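Local coordinates for protein insulinase family protease (Yersinia pestis, PDB 3GO9) that belongs to the insulinase (M16) peptidase family and is predicted to be a protease, though its activity is unproven, at residues W37-T42 / L214-N219; R49-L54 / T386-L391; A244-L249 / Q324-Q329; P256-N261 / L443-G448; Q266-L271 / H333-V338. All blocks are in the same frame, centred on the assembly; numbering follows the deposited sequence. Where two conformers were deposited one is given.

Interaction 1 (W37-T42 / L214-N219); sequences WQLLAT and LYVVGN
Q38 and Y215 form the closely fitted polar end of this pair of parallel strands. Their side chains run side by side in the same direction. The amide of Q38 lies obliquely to the Y215 ring, its plane turned 60° from it, and Q38 OE1 comes to 3.3 Å from Y215 CE1. Both polar ends are held from helix 388-401: Q38 OE1 accepts from R395, and Y215 OH bonds to Q399. On the same face, L40 CB packs on V217 CG2 at 4.0 Å. T42 then crosses V217 at about a right angle, CG2 to CG1 at 3.8 Å. The reverse face carries L39 and V216, also side by side, with L39 CD1 3.8 Å from V216 CG1. The backbones are bonded from Q38 N to L214 O (2.8 Å) through to T42 N and G218 O (2.9 Å). This last bond differs from the rest, because T42 N sits above the G218 carbonyl plane. The looser parts are at W37, A41 and N219, which are partly exposed. W37 sets CG between its backbone N and carbonyl carbon (chi1 56°), and the indole swings off from L214, so that little more than CB approaches. The pair lies in the seven-stranded mixed sheet, between strands 26-30 and 50-56. Helix 222-233 covers the L39 and V216 face, and helix 388-401 covers the Y215 and V217 face.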
# COMPACT_ATOMS: atom_id res chain seq x y z
N TRP A 37 -4.02 -1.74 19.67
CA TRP A 37 -2.67 -1.18 19.52
C TRP A 37 -1.68 -2.29 19.17
O TRP A 37 -1.90 -3.46 19.53
CB TRP A 37 -2.22 -0.43 20.77
CG TRP A 37 -2.24 -1.19 22.04
CD1 TRP A 37 -3.28 -1.27 22.94
CD2 TRP A 37 -1.18 -1.98 22.60
NE1 TRP A 37 -2.93 -2.06 24.01
CE2 TRP A 37 -1.64 -2.50 23.84
CE3 TRP A 37 0.12 -2.28 22.19
CZ2 TRP A 37 -0.85 -3.33 24.67
CZ3 TRP A 37 0.92 -3.11 23.01
CH2 TRP A 37 0.42 -3.63 24.23
N GLN A 38 -0.60 -1.87 18.49
CA GLN A 38 0.43 -2.78 18.07
C GLN A 38 1.76 -2.07 18.23
O GLN A 38 1.89 -0.95 17.81
CB GLN A 38 0.23 -3.22 16.64
CG GLN A 38 -1.09 -3.86 16.30
CD GLN A 38 -1.16 -4.46 14.91
OE1 GLN A 38 -0.14 -4.70 14.23
NE2 GLN A 38 -2.38 -4.69 14.46
N LEU A 39 2.74 -2.74 18.83
CA LEU A 39 4.01 -2.14 19.13
C LEU A 39 5.15 -3.07 18.64
O LEU A 39 5.18 -4.28 18.92
CB LEU A 39 4.13 -1.94 20.64
CG LEU A 39 5.47 -1.62 21.23
CD1 LEU A 39 6.06 -0.36 20.60
CD2 LEU A 39 5.23 -1.48 22.75
N LEU A 40 6.09 -2.49 17.93
CA LEU A 40 7.29 -3.16 17.54
C LEU A 40 8.47 -2.45 18.20
O LEU A 40 8.86 -1.38 17.76
CB LEU A 40 7.47 -3.13 16.00
CG LEU A 40 8.70 -3.90 15.48
CD1 LEU A 40 8.65 -5.38 15.84
CD2 LEU A 40 8.97 -3.71 13.96
N ALA A 41 9.04 -3.03 19.26
CA ALA A 41 10.26 -2.46 19.83
C ALA A 41 11.46 -2.78 18.92
O ALA A 41 11.60 -3.93 18.46
CB ALA A 41 10.49 -3.05 21.25
N THR A 42 12.35 -1.80 18.72
CA THR A 42 13.48 -1.96 17.80
C THR A 42 14.80 -1.62 18.50
O THR A 42 15.41 -0.58 18.24
CB THR A 42 13.29 -1.09 16.55
OG1 THR A 42 13.22 0.29 16.93
CG2 THR A 42 12.01 -1.52 15.80
N LEU A 214 -3.73 1.88 16.88
CA LEU A 214 -2.48 2.62 17.00
C LEU A 214 -1.28 1.70 16.81
O LEU A 214 -1.24 0.62 17.41
CB LEU A 214 -2.37 3.27 18.38
CG LEU A 214 -1.09 4.04 18.67
CD1 LEU A 214 -0.97 5.34 17.90
CD2 LEU A 214 -0.96 4.30 20.20
N TYR A 215 -0.34 2.11 15.96
CA TYR A 215 0.87 1.35 15.75
C TYR A 215 2.06 2.21 16.18
O TYR A 215 2.08 3.41 15.94
CB TYR A 215 1.11 1.02 14.26
CG TYR A 215 -0.01 0.27 13.58
CD1 TYR A 215 0.12 -1.10 13.34
CD2 TYR A 215 -1.12 0.91 13.13
CE1 TYR A 215 -0.92 -1.82 12.71
CE2 TYR A 215 -2.15 0.23 12.54
CZ TYR A 215 -2.01 -1.15 12.32
OH TYR A 215 -3.05 -1.84 11.67
N VAL A 216 3.06 1.59 16.81
CA VAL A 216 4.24 2.27 17.25
C VAL A 216 5.43 1.38 16.88
O VAL A 216 5.45 0.16 17.24
CB VAL A 216 4.26 2.50 18.77
CG1 VAL A 216 5.58 3.18 19.25
CG2 VAL A 216 3.03 3.31 19.22
N VAL A 217 6.43 1.99 16.26
CA VAL A 217 7.70 1.30 15.99
C VAL A 217 8.85 2.15 16.51
O VAL A 217 8.96 3.33 16.12
CB VAL A 217 7.92 1.13 14.49
CG1 VAL A 217 9.31 0.52 14.18
CG2 VAL A 217 6.79 0.22 13.91
N GLY A 218 9.73 1.53 17.29
CA GLY A 218 10.90 2.27 17.73
C GLY A 218 11.52 1.70 18.96
O GLY A 218 11.06 0.71 19.52
N ASN A 219 12.63 2.31 19.38
CA ASN A 219 13.34 1.80 20.54
C ASN A 219 12.69 2.40 21.75
O ASN A 219 13.20 3.35 22.35
CB ASN A 219 14.82 2.17 20.48
CG ASN A 219 15.59 1.60 21.68
OD1 ASN A 219 15.25 0.53 22.18
ND2 ASN A 219 16.67 2.27 22.08

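Interaction 2 (R49-L54 / T386-L391); sequences RIELRL and TDTDIL. With ZN (zinc ion), chain B.
The R53 guanidinium meets D389 CB at its edge, near its own plane. Water 2 and E51 CD also lie at the edge, in the guanidinium plane. R53 grips E51 end-on in a salt bridge, NH1 and NH2 both going to OE1. NH1 uses the anti lone pair of OE1, while NH2 (2.9 Å to E51 OE1) comes from above the carboxylate plane. NH1 also reaches L52 O, so the guanidinium is fixed in rotation. Water 2 links R53 NH2 to D389 O. The E51 and D389 side chains run the same way, their carboxylates turned 77° apart, with E51 CD 4.0 Å from D389 CB. Water 1 donates to E51 OE2 at 2.6 Å, and S119 bonds the same oxygen. That water also donates to T388 OG1 and binds the zinc. The direct bond across the contact is T388 OG1 to R49 O, 2.7 Å. T388 puts OG1 between its backbone N and carbonyl carbon (chi1 52°), which faces it to the strand. D387 is the N-cap of helix 388-401, OD1 accepting from D389 N at 3.0 Å. Both D387 oxygens bind the zinc, and D389 OD2 binds it at 2.4 Å. R102 pairs with D389 OD1. D99 and E101 supply the other protein ligands. The result is a carboxylate-only metal site built on an N-capping aspartate at a helix start.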
# COMPACT_ATOMS: atom_id res chain seq x y z
N ARG A 49 14.23 7.30 14.67
CA ARG A 49 13.01 8.02 15.05
C ARG A 49 11.89 7.04 15.42
O ARG A 49 11.84 5.87 14.95
CB ARG A 49 12.58 8.94 13.89
CG ARG A 49 13.58 10.10 13.62
CD ARG A 49 13.01 11.07 12.65
NE ARG A 49 11.99 11.99 13.17
CZ ARG A 49 12.23 13.14 13.82
NH1 ARG A 49 13.49 13.52 14.04
NH2 ARG A 49 11.26 13.92 14.20
N ILE A 50 11.02 7.52 16.30
CA ILE A 50 9.90 6.70 16.82
C ILE A 50 8.76 7.02 15.92
O ILE A 50 8.34 8.20 15.84
CB ILE A 50 9.57 7.04 18.24
CG1 ILE A 50 10.79 6.94 19.15
CG2 ILE A 50 8.38 6.23 18.80
CD1 ILE A 50 11.55 5.69 19.00
N GLU A 51 8.17 5.99 15.29
CA GLU A 51 7.06 6.18 14.36
C GLU A 51 5.73 5.77 14.97
O GLU A 51 5.62 4.69 15.51
CB GLU A 51 7.29 5.38 13.07
CG GLU A 51 8.58 5.75 12.32
CD GLU A 51 8.53 7.15 11.74
OE1 GLU A 51 7.43 7.57 11.31
OE2 GLU A 51 9.60 7.83 11.67
N LEU A 52 4.74 6.66 14.89
CA LEU A 52 3.41 6.40 15.38
C LEU A 52 2.41 6.54 14.23
O LEU A 52 2.46 7.50 13.43
CB LEU A 52 3.04 7.38 16.52
CG LEU A 52 3.88 7.33 17.79
CD1 LEU A 52 5.03 8.26 17.67
CD2 LEU A 52 3.01 7.81 18.94
N ARG A 53 1.45 5.62 14.17
CA ARG A 53 0.41 5.70 13.16
C ARG A 53 -0.92 5.41 13.85
O ARG A 53 -1.02 4.41 14.59
CB ARG A 53 0.65 4.69 12.01
CG ARG A 53 1.96 4.89 11.35
CD ARG A 53 2.01 6.07 10.40
NE ARG A 53 3.30 5.99 9.71
CZ ARG A 53 4.45 6.44 10.21
NH1 ARG A 53 4.50 7.13 11.32
NH2 ARG A 53 5.60 6.18 9.61
N LEU A 54 -1.92 6.24 13.62
CA LEU A 54 -3.25 5.95 14.10
C LEU A 54 -4.09 5.78 12.87
O LEU A 54 -4.27 6.74 12.11
CB LEU A 54 -3.82 7.05 15.01
CG LEU A 54 -5.27 6.83 15.50
CD1 LEU A 54 -5.31 5.67 16.55
CD2 LEU A 54 -5.79 8.13 16.13
N THR A 386 17.25 -1.57 8.31
CA THR A 386 15.92 -1.04 7.93
C THR A 386 15.42 0.03 8.92
O THR A 386 15.18 -0.21 10.11
CB THR A 386 14.89 -2.14 7.75
OG1 THR A 386 15.39 -3.08 6.77
CG2 THR A 386 13.55 -1.60 7.23
N ASP A 387 15.25 1.23 8.37
CA ASP A 387 14.72 2.42 9.08
C ASP A 387 13.32 2.07 9.67
O ASP A 387 12.51 1.36 9.09
CB ASP A 387 14.59 3.51 8.01
CG ASP A 387 14.24 4.90 8.53
OD1 ASP A 387 13.47 5.03 9.47
OD2 ASP A 387 14.70 5.88 7.90
N THR A 388 13.07 2.58 10.86
CA THR A 388 11.77 2.42 11.53
C THR A 388 10.57 2.81 10.65
O THR A 388 9.55 2.18 10.70
CB THR A 388 11.72 3.18 12.86
OG1 THR A 388 12.13 4.53 12.63
CG2 THR A 388 12.64 2.53 13.91
N ASP A 389 10.72 3.82 9.80
CA ASP A 389 9.59 4.14 8.92
C ASP A 389 9.26 3.08 7.86
O ASP A 389 8.11 2.91 7.44
CB ASP A 389 9.70 5.52 8.30
CG ASP A 389 10.64 5.58 7.12
OD1 ASP A 389 10.25 5.18 6.02
OD2 ASP A 389 11.77 6.00 7.31
N ILE A 390 10.29 2.34 7.42
CA ILE A 390 10.11 1.24 6.50
C ILE A 390 9.47 0.03 7.19
O ILE A 390 8.53 -0.60 6.62
CB ILE A 390 11.42 0.86 5.74
CG1 ILE A 390 11.86 2.07 4.89
CG2 ILE A 390 11.19 -0.41 4.87
CD1 ILE A 390 13.29 1.93 4.34
N LEU A 391 9.94 -0.28 8.41
CA LEU A 391 9.28 -1.30 9.21
C LEU A 391 7.79 -0.96 9.35
O LEU A 391 6.92 -1.85 9.30
CB LEU A 391 9.94 -1.42 10.60
CG LEU A 391 11.39 -1.85 10.63
CD1 LEU A 391 11.98 -1.79 12.09
CD2 LEU A 391 11.58 -3.25 10.02
ZN ZN B . 12.95 7.38 8.91
O HOH W 1 11.76 6.75 10.84
O HOH W 2 6.15 4.88 7.06
O HOH W 3 14.74 7.87 10.48

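Interaction 3 (A244-L249 / Q324-Q329); sequences AAVATL and QYQRAQ
Segment 324-329 makes a type I' turn from Q324 to R327, and segment 244-249, which has no regular structure, passes beside it with T248 CA 4.7 Å from Y325 CA. No hydrogen bond joins the two, so side-chain packing carries the contact. Y325 is central. A247 O lies at the edge of its ring, near the ring plane, 3.3 Å from CD1. A247 CB touches the same ring margin, 3.4 Å from both Y325 CD1 and CE1. L249 meets the other half of the ring obliquely, CD1 at 3.7 Å from Y325 CD2. R327 touches L249 only lightly, its CD 3.9 Å from L249 O. Q326 stretches its extended chain across the strip with CG anti to the carbonyl carbon (chi1 -56°). Its amide is then met by two methyls: V246 CG1 is 3.3 Å from Q326 OE1, and T248 CG2 is 3.3 Å from NE2. V246 crosses Q326 at about a right angle. This side lies at the protein surface, while A247 is buried. The bent chain of R327 carries its guanidinium to a salt bridge with D274. F163 and P164 also touch Y325. The segment closes a beta hairpin with a two-residue (type I') turn between strands 316-324 and 327-336. Here its tip packs on the long connection between helix 222-233 and strand 257-261.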
# COMPACT_ATOMS: atom_id res chain seq x y z
N ALA A 244 -16.99 -1.92 9.49
CA ALA A 244 -16.48 -0.76 8.75
C ALA A 244 -16.53 -1.01 7.23
O ALA A 244 -16.39 -2.14 6.75
CB ALA A 244 -15.01 -0.38 9.18
N ALA A 245 -16.75 0.07 6.50
CA ALA A 245 -16.63 0.08 5.06
C ALA A 245 -15.29 -0.46 4.58
O ALA A 245 -14.22 -0.17 5.17
CB ALA A 245 -16.81 1.49 4.55
N VAL A 246 -15.36 -1.25 3.49
CA VAL A 246 -14.20 -1.74 2.80
C VAL A 246 -14.29 -1.29 1.33
O VAL A 246 -15.34 -1.41 0.63
CB VAL A 246 -14.08 -3.30 2.94
CG1 VAL A 246 -12.95 -3.84 2.08
CG2 VAL A 246 -13.86 -3.68 4.40
N ALA A 247 -13.23 -0.68 0.89
CA ALA A 247 -13.22 -0.16 -0.46
C ALA A 247 -12.86 -1.37 -1.36
O ALA A 247 -11.83 -2.01 -1.15
CB ALA A 247 -12.20 0.91 -0.60
N THR A 248 -13.70 -1.61 -2.37
CA THR A 248 -13.49 -2.66 -3.41
C THR A 248 -13.68 -2.15 -4.88
O THR A 248 -14.62 -1.42 -5.22
CB THR A 248 -14.51 -3.77 -3.22
OG1 THR A 248 -15.82 -3.24 -3.45
CG2 THR A 248 -14.39 -4.35 -1.80
N LEU A 249 -12.77 -2.61 -5.74
CA LEU A 249 -12.82 -2.25 -7.18
C LEU A 249 -13.50 -3.33 -8.01
O LEU A 249 -13.47 -4.49 -7.63
CB LEU A 249 -11.41 -2.09 -7.67
CG LEU A 249 -10.61 -0.88 -7.23
CD1 LEU A 249 -9.16 -1.02 -7.63
CD2 LEU A 249 -11.25 0.36 -7.86
N GLN A 324 -4.35 -4.20 -3.65
CA GLN A 324 -5.10 -3.06 -3.15
C GLN A 324 -6.52 -3.32 -3.51
O GLN A 324 -6.78 -3.84 -4.59
CB GLN A 324 -4.64 -1.76 -3.85
CG GLN A 324 -3.32 -1.28 -3.44
CD GLN A 324 -2.90 -0.02 -4.18
OE1 GLN A 324 -3.59 0.48 -5.10
NE2 GLN A 324 -1.74 0.51 -3.79
N TYR A 325 -7.44 -2.96 -2.62
CA TYR A 325 -8.86 -3.21 -2.83
C TYR A 325 -9.20 -4.65 -3.20
O TYR A 325 -10.09 -4.87 -4.02
CB TYR A 325 -9.43 -2.23 -3.88
CG TYR A 325 -9.02 -0.80 -3.61
CD1 TYR A 325 -9.65 -0.08 -2.62
CD2 TYR A 325 -7.93 -0.22 -4.26
CE1 TYR A 325 -9.25 1.22 -2.33
CE2 TYR A 325 -7.51 1.05 -3.96
CZ TYR A 325 -8.21 1.77 -3.01
OH TYR A 325 -7.82 3.04 -2.71
N GLN A 326 -8.50 -5.61 -2.59
CA GLN A 326 -8.76 -7.04 -2.72
C GLN A 326 -8.46 -7.53 -4.15
O GLN A 326 -8.96 -8.59 -4.54
CB GLN A 326 -10.20 -7.40 -2.28
CG GLN A 326 -10.55 -6.94 -0.85
CD GLN A 326 -12.06 -7.00 -0.46
OE1 GLN A 326 -12.41 -6.76 0.69
NE2 GLN A 326 -12.94 -7.31 -1.43
N ARG A 327 -7.71 -6.73 -4.92
CA ARG A 327 -7.25 -7.15 -6.28
C ARG A 327 -5.74 -7.20 -6.33
O ARG A 327 -5.09 -6.38 -5.72
CB ARG A 327 -7.66 -6.18 -7.39
CG ARG A 327 -9.00 -5.55 -7.29
CD ARG A 327 -10.08 -6.34 -7.84
NE ARG A 327 -9.84 -6.96 -9.16
CZ ARG A 327 -10.52 -8.02 -9.60
NH1 ARG A 327 -11.48 -8.57 -8.84
NH2 ARG A 327 -10.25 -8.57 -10.78
N ALA A 328 -5.20 -8.14 -7.08
CA ALA A 328 -3.75 -8.19 -7.35
C ALA A 328 -3.58 -7.58 -8.73
O ALA A 328 -4.27 -8.01 -9.67
CB ALA A 328 -3.22 -9.63 -7.34
N GLN A 329 -2.70 -6.58 -8.86
CA GLN A 329 -2.45 -5.92 -10.14
C GLN A 329 -0.97 -6.09 -10.46
O GLN A 329 -0.11 -5.75 -9.64
CB GLN A 329 -2.82 -4.46 -10.08
CG GLN A 329 -2.65 -3.72 -11.39
CD GLN A 329 -2.92 -2.24 -11.23
OE1 GLN A 329 -1.99 -1.44 -11.01
NE2 GLN A 329 -4.18 -1.85 -11.33

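Interaction 4 (P256-N261 / L443-G448)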
# COMPACT_ATOMS: atom_id res chain seq x y z
N PRO A 256 -8.59 -2.88 -24.77
CA PRO A 256 -7.50 -1.89 -24.73
C PRO A 256 -8.08 -0.50 -24.61
O PRO A 256 -9.21 -0.25 -25.05
CB PRO A 256 -6.80 -2.06 -26.07
CG PRO A 256 -7.93 -2.54 -27.00
CD PRO A 256 -8.73 -3.47 -26.12
N VAL A 257 -7.32 0.39 -24.00
CA VAL A 257 -7.79 1.75 -23.80
C VAL A 257 -6.65 2.74 -23.91
O VAL A 257 -5.54 2.45 -23.54
CB VAL A 257 -8.46 1.87 -22.47
CG1 VAL A 257 -7.48 1.62 -21.34
CG2 VAL A 257 -9.15 3.23 -22.35
N SER A 258 -6.97 3.92 -24.45
CA SER A 258 -6.04 5.04 -24.44
C SER A 258 -6.58 6.08 -23.45
O SER A 258 -7.77 6.36 -23.43
CB SER A 258 -5.86 5.65 -25.85
OG SER A 258 -5.01 6.83 -25.81
N LEU A 259 -5.69 6.60 -22.63
CA LEU A 259 -6.05 7.61 -21.63
C LEU A 259 -5.12 8.75 -21.82
O LEU A 259 -3.89 8.56 -21.69
CB LEU A 259 -5.90 7.04 -20.24
CG LEU A 259 -6.74 5.79 -20.01
CD1 LEU A 259 -6.39 5.17 -18.68
CD2 LEU A 259 -8.23 5.99 -20.04
N MSE A 260 -5.68 9.93 -22.14
CA MSE A 260 -4.88 11.16 -22.22
C MSE A 260 -4.52 11.60 -20.84
O MSE A 260 -5.37 11.62 -19.95
CB MSE A 260 -5.61 12.34 -22.86
CG MSE A 260 -4.81 13.65 -22.73
SE MSE A 260 -5.26 14.92 -21.30
CE MSE A 260 -4.69 14.37 -19.55
N ASN A 261 -3.27 11.99 -20.67
CA ASN A 261 -2.72 12.39 -19.41
C ASN A 261 -1.96 13.71 -19.57
O ASN A 261 -1.12 13.84 -20.46
CB ASN A 261 -1.82 11.29 -18.94
CG ASN A 261 -1.19 11.60 -17.63
OD1 ASN A 261 -1.26 12.73 -17.12
ND2 ASN A 261 -0.53 10.60 -17.06
N LEU A 443 -2.80 2.37 -22.61
CA LEU A 443 -1.86 3.34 -23.21
C LEU A 443 -2.16 4.69 -22.62
O LEU A 443 -3.25 5.22 -22.86
CB LEU A 443 -2.05 3.43 -24.70
CG LEU A 443 -1.07 4.40 -25.39
CD1 LEU A 443 0.38 3.99 -25.24
CD2 LEU A 443 -1.43 4.53 -26.82
N MSE A 444 -1.16 5.27 -21.96
CA MSE A 444 -1.30 6.66 -21.49
C MSE A 444 -0.61 7.52 -22.55
O MSE A 444 0.50 7.21 -22.94
CB MSE A 444 -0.63 6.86 -20.17
CG MSE A 444 -0.70 5.70 -19.26
SE MSE A 444 -2.48 5.49 -18.50
CE MSE A 444 -2.06 6.85 -17.19
N GLN A 445 -1.29 8.56 -23.03
CA GLN A 445 -0.67 9.54 -23.92
C GLN A 445 -0.58 10.93 -23.28
O GLN A 445 -1.42 11.28 -22.44
CB GLN A 445 -1.46 9.63 -25.18
CG GLN A 445 -1.31 8.37 -26.00
CD GLN A 445 -2.01 8.45 -27.30
OE1 GLN A 445 -3.12 7.93 -27.44
NE2 GLN A 445 -1.38 9.09 -28.28
N PRO A 446 0.46 11.71 -23.66
CA PRO A 446 0.49 13.13 -23.17
C PRO A 446 -0.64 13.95 -23.73
O PRO A 446 -1.04 13.74 -24.89
CB PRO A 446 1.82 13.64 -23.73
CG PRO A 446 2.67 12.40 -23.93
CD PRO A 446 1.68 11.36 -24.41
N LYS A 447 -1.14 14.93 -22.96
CA LYS A 447 -2.13 15.87 -23.52
C LYS A 447 -1.59 16.50 -24.81
O LYS A 447 -0.42 16.84 -24.88
CB LYS A 447 -2.52 16.98 -22.53
CG LYS A 447 -3.60 17.92 -23.12
CD LYS A 447 -3.92 19.11 -22.22
CE LYS A 447 -4.26 20.35 -23.07
NZ LYS A 447 -5.17 21.30 -22.38
N GLY A 448 -2.46 16.62 -25.81
CA GLY A 448 -2.11 17.17 -27.13
C GLY A 448 -1.59 16.21 -28.17
O GLY A 448 -1.52 16.55 -29.36
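S258 and Q445 face each other on one side of two parallel strands. S258 holds OG anti to its own N (chi1 175°) and donates to Q445 OE1 at 2.7 Å. The hydroxyl lies in the carbonyl plane, on a lone pair of OE1. V452 N donates to the same oxygen, and Q445 NE2 is taken by E449 and P450. The glutamine amide is therefore held at both atoms. On the reverse face, L259 and selenomethionine M444 cross obliquely, L259 CD1 resting 3.9 Å from M444 SE. The M444 chain is bent twice, and its CE comes to 4.1 Å from N261 ND2. N261 also crosses M444 obliquely, while its OD1 bonds to Q263 N. W171 of helix 170-175 touches both L259 and M444. The backbones are joined throughout. L443 N to V257 O (2.9 Å) is almost straight, and N261 N to Q445 O (2.7 Å) follows further on. The last bond, K447 N to N261 O at 2.7 Å, is more bent, at 131°. There the side chains of N261 and P446 diverge. The axes of the two short strand segments are 32° apart. S258 and L443 are covered by helix 454-465. The arrangement is an edge pair of a mixed sheet: strand 257-261 is outermost of five, and it is parallel to strand 440-446 although 181 residues separate the two segments.

Interaction 5 (Q266-L271 / H333-V338); sequences QDTLSL and HLNTPV. With ZN (zinc ion), chain E.
S270 OG receives the H333 ND1-H at 2.6 Å, the shortest polar bond between these antiparallel strands. The hydroxyl lies in the plane of the imidazole, 3° out of it. H333 sets CG anti to its carbonyl carbon (chi1 -57°), which lays the ring alongside S270. The other ring nitrogen, NE2, binds zinc at 2.1 Å, and waters 5 and 6 are further ligands. D320 also binds this metal. On the same face T268 CG2 packs on H333 CB at 3.9 Å. Further along, the side chains of Q266 and N335 cross at about a right angle, with their amide planes 71° apart and Q266 NE2 2.8 Å from N335 OD1. L334 lies on the other face, its CD1 4.2 Å from L271 CG. Paired backbone bonds between L269 and L334 hold the middle. Beyond them D267 O accepts from T336 N at 3.0 Å, and D267 OD2 approaches V338 CB. D267 OD1 also lies close to E449 OE2; this closeness would probably raise the pKa of one of the two carboxylates. At the metal, S270 acts as a second-shell residue. By accepting from ND1 it probably restrains the ring's rotation, with NE2 left to bind the zinc.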
# COMPACT_ATOMS: atom_id res chain seq x y z
N GLN A 266 6.01 11.44 -22.27
CA GLN A 266 5.95 10.55 -23.43
C GLN A 266 4.94 9.46 -23.12
O GLN A 266 4.35 9.46 -22.04
CB GLN A 266 7.32 9.97 -23.78
CG GLN A 266 7.97 9.11 -22.74
CD GLN A 266 8.62 9.88 -21.57
OE1 GLN A 266 9.70 10.50 -21.72
NE2 GLN A 266 7.98 9.81 -20.39
N ASP A 267 4.71 8.54 -24.05
CA ASP A 267 3.70 7.48 -23.81
C ASP A 267 4.18 6.52 -22.73
O ASP A 267 5.37 6.29 -22.58
CB ASP A 267 3.41 6.65 -25.07
CG ASP A 267 2.65 7.42 -26.14
OD1 ASP A 267 2.33 8.59 -25.92
OD2 ASP A 267 2.39 6.86 -27.23
N THR A 268 3.24 5.91 -22.02
CA THR A 268 3.54 4.66 -21.32
C THR A 268 2.50 3.66 -21.76
O THR A 268 1.33 3.88 -21.54
CB THR A 268 3.47 4.80 -19.79
OG1 THR A 268 4.49 5.73 -19.38
CG2 THR A 268 3.68 3.47 -19.13
N LEU A 269 2.91 2.59 -22.43
CA LEU A 269 2.04 1.46 -22.62
C LEU A 269 2.21 0.48 -21.48
O LEU A 269 3.33 -0.01 -21.24
CB LEU A 269 2.39 0.75 -23.97
CG LEU A 269 1.59 -0.53 -24.21
CD1 LEU A 269 0.11 -0.15 -24.34
CD2 LEU A 269 2.05 -1.25 -25.47
N SER A 270 1.11 0.18 -20.79
CA SER A 270 1.14 -0.77 -19.68
C SER A 270 0.46 -2.06 -20.15
O SER A 270 -0.60 -2.02 -20.76
CB SER A 270 0.51 -0.20 -18.42
OG SER A 270 1.26 0.97 -17.97
N LEU A 271 1.14 -3.17 -19.91
CA LEU A 271 0.60 -4.51 -20.13
C LEU A 271 0.20 -4.95 -18.74
O LEU A 271 1.07 -5.20 -17.86
CB LEU A 271 1.67 -5.45 -20.75
CG LEU A 271 2.42 -4.95 -21.98
CD1 LEU A 271 3.36 -6.09 -22.47
CD2 LEU A 271 1.55 -4.48 -23.12
N HIS A 333 5.47 -1.79 -17.62
CA HIS A 333 5.32 -0.48 -18.19
C HIS A 333 6.41 -0.21 -19.22
O HIS A 333 7.61 -0.38 -18.94
CB HIS A 333 5.47 0.59 -17.13
CG HIS A 333 4.51 0.47 -16.00
ND1 HIS A 333 3.15 0.58 -16.18
CD2 HIS A 333 4.72 0.36 -14.67
CE1 HIS A 333 2.56 0.51 -15.00
NE2 HIS A 333 3.48 0.36 -14.07
N LEU A 334 5.99 0.20 -20.40
CA LEU A 334 6.89 0.58 -21.47
C LEU A 334 6.80 2.06 -21.66
O LEU A 334 5.85 2.56 -22.23
CB LEU A 334 6.50 -0.11 -22.79
CG LEU A 334 6.67 -1.60 -22.96
CD1 LEU A 334 5.81 -2.41 -21.98
CD2 LEU A 334 6.35 -1.98 -24.43
N ASN A 335 7.84 2.77 -21.23
CA ASN A 335 7.84 4.22 -21.38
C ASN A 335 8.58 4.53 -22.68
O ASN A 335 9.75 4.13 -22.84
CB ASN A 335 8.51 4.92 -20.17
CG ASN A 335 8.52 6.44 -20.30
OD1 ASN A 335 7.51 7.12 -20.05
ND2 ASN A 335 9.66 6.98 -20.76
N THR A 336 7.89 5.15 -23.62
CA THR A 336 8.38 5.30 -24.97
C THR A 336 7.77 6.50 -25.66
O THR A 336 6.57 6.77 -25.48
CB THR A 336 8.07 4.05 -25.81
OG1 THR A 336 8.45 4.29 -27.18
CG2 THR A 336 6.57 3.66 -25.72
N PRO A 337 8.57 7.22 -26.46
CA PRO A 337 7.92 8.16 -27.38
C PRO A 337 6.94 7.43 -28.28
O PRO A 337 7.15 6.27 -28.65
CB PRO A 337 9.10 8.75 -28.20
CG PRO A 337 10.29 8.47 -27.39
CD PRO A 337 10.01 7.13 -26.71
N VAL A 338 5.87 8.11 -28.63
CA VAL A 338 4.86 7.55 -29.52
C VAL A 338 5.44 7.04 -30.88
O VAL A 338 4.98 5.98 -31.41
CB VAL A 338 3.70 8.52 -29.71
CG1 VAL A 338 4.12 9.81 -30.51
CG2 VAL A 338 2.55 7.83 -30.39
ZN ZN E . 2.84 0.31 -12.03
O HOH W 4 5.13 10.23 -26.81
O HOH W 5 0.77 0.28 -11.93
O HOH W 6 3.41 2.19 -11.29

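How the interactions relate
Interactions 1 and 2 adjoin in the seven-stranded sheet, their centres 8 Å apart. Strand 212-218 lies between 36-41 and 50-56, and Y215 N to R53 O (2.8 Å) is a probable hydrogen bond between them. Interactions 4 and 5 adjoin in the five-stranded sheet, 10 Å apart centre to centre. M444 N probably bonds to T268 O there, at 2.9 Å. Interaction 4 lies about 43 Å from interaction 1 centre to centre, on the opposite side of the chain's centre. Interaction 3 is about 25 Å from both 2 and 4, centre to centre, and shares strand 327-336 with interaction 5. Interactions 2 and 5, centres about 35 Å apart, each hold their own zinc.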